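PDB 3VV3: deseasin MCP-01 from Pseudoalteromonas sp., which degrades collagen, acting as a collagenolytic serine protease of the subtilisin family that hydrolyses peptide bonds. Local coordinates for residues Ser110-Ala115 and Thr273-Gly278. Residues are numbered along the deposited sequence; the frame is centred on the assembly and turned at random.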
# COMPACT_ATOMS: atom_id res chain seq x y z
N SER A 110 -5.27 11.91 6.33
CA SER A 110 -5.66 13.21 6.87
C SER A 110 -6.74 13.91 6.03
O SER A 110 -7.70 14.47 6.58
CB SER A 110 -4.43 14.12 7.04
OG SER A 110 -3.53 13.57 7.98
N GLY A 111 -6.59 13.86 4.71
CA GLY A 111 -7.57 14.47 3.82
C GLY A 111 -8.95 13.83 3.91
O GLY A 111 -9.97 14.49 3.74
N THR A 112 -8.99 12.53 4.18
CA THR A 112 -10.26 11.85 4.36
C THR A 112 -10.95 12.28 5.65
O THR A 112 -12.16 12.49 5.70
CB THR A 112 -10.07 10.32 4.31
OG1 THR A 112 -9.61 9.96 3.00
CG2 THR A 112 -11.37 9.56 4.63
N ILE A 113 -10.16 12.45 6.70
CA ILE A 113 -10.67 12.97 7.96
C ILE A 113 -11.13 14.42 7.83
O ILE A 113 -12.21 14.78 8.32
CB ILE A 113 -9.57 12.91 9.05
CG1 ILE A 113 -9.30 11.46 9.46
CG2 ILE A 113 -9.96 13.75 10.28
CD1 ILE A 113 -7.99 11.29 10.21
N GLY A 114 -10.34 15.24 7.14
CA GLY A 114 -10.56 16.68 7.21
C GLY A 114 -9.94 17.59 6.15
O GLY A 114 -9.51 18.70 6.48
N ALA A 115 -9.93 17.17 4.89
CA ALA A 115 -9.62 18.14 3.83
C ALA A 115 -10.63 19.30 3.93
O ALA A 115 -11.81 19.08 4.14
CB ALA A 115 -9.69 17.49 2.45
N THR A 273 -10.40 3.46 7.71
CA THR A 273 -10.16 3.95 9.06
C THR A 273 -10.42 5.45 9.25
O THR A 273 -11.14 5.84 10.18
CB THR A 273 -8.74 3.52 9.51
OG1 THR A 273 -8.69 2.09 9.55
CG2 THR A 273 -8.37 4.07 10.88
N PRO A 274 -9.88 6.30 8.36
CA PRO A 274 -10.11 7.75 8.51
C PRO A 274 -11.55 8.20 8.23
O PRO A 274 -11.92 9.27 8.71
CB PRO A 274 -9.12 8.39 7.53
CG PRO A 274 -8.85 7.31 6.52
CD PRO A 274 -8.85 6.03 7.33
N HIS A 275 -12.35 7.44 7.48
CA HIS A 275 -13.77 7.78 7.41
C HIS A 275 -14.37 7.68 8.81
O HIS A 275 -15.16 8.54 9.24
CB HIS A 275 -14.54 6.88 6.43
CG HIS A 275 -14.23 7.15 4.99
ND1 HIS A 275 -14.95 8.04 4.22
CD2 HIS A 275 -13.26 6.65 4.19
CE1 HIS A 275 -14.44 8.07 3.00
NE2 HIS A 275 -13.41 7.24 2.96
N VAL A 276 -13.99 6.62 9.53
CA VAL A 276 -14.49 6.40 10.88
C VAL A 276 -13.91 7.40 11.89
O VAL A 276 -14.66 7.96 12.71
CB VAL A 276 -14.23 4.95 11.36
CG1 VAL A 276 -14.70 4.77 12.80
CG2 VAL A 276 -14.95 3.96 10.44
N ALA A 277 -12.61 7.65 11.82
CA ALA A 277 -12.01 8.66 12.69
C ALA A 277 -12.64 10.02 12.42
O ALA A 277 -12.96 10.78 13.34
CB ALA A 277 -10.50 8.72 12.52
N GLY A 278 -12.83 10.33 11.14
CA GLY A 278 -13.49 11.57 10.75
C GLY A 278 -14.91 11.63 11.29
O GLY A 278 -15.34 12.66 11.82
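Thr112 meets His275 and Pro274 through its methyl group. Thr112 CG2 stands over the centre of the imidazole, 3.5 Å from the centroid of the His275 ring and 12° off the ring normal, a CH-pi contact. With OG1 of Thr112 set beside its own backbone N (chi1 -65°), CG2 is the branch that faces the other helix. Pro274 lies against the same methyl, with its CB 3.9 Å from Thr112 CG2. Were His275 an alanine, the Thr112 methyl would probably lose the ring face it packs on, with a gap left beside it.

The Ile113 and Pro274 side chains cross at about a right angle. Ile113 CG1 is 3.6 Å from Pro274 CB. The same Ile113 CG1 is 3.5 Å from Pro274 O, a carbonyl already bonded by Gly278 N one turn on. Ile113 CD1 reaches on to Ala277 CB at 4.3 Å. The backbones close in at Gly278, which has no side chain and whose CA is 4.2 Å from that of Ile113.

The short helical segments run 7.9 Å apart at closest approach and cross at -34°. Both are buried near the centre of the chain. Asn127 ND2 ties them together, bonding to Ile113 O and Gly278 O. Helices 105-114 and 269-284 begin at or near His105 and Ser270, which with Asp50 probably form the subtilisin catalytic triad. Ile254 of strand 254-258 touches both Thr112 and His275, while Pro274 and Ala277 rest on strand 166-171 of the central parallel sheet.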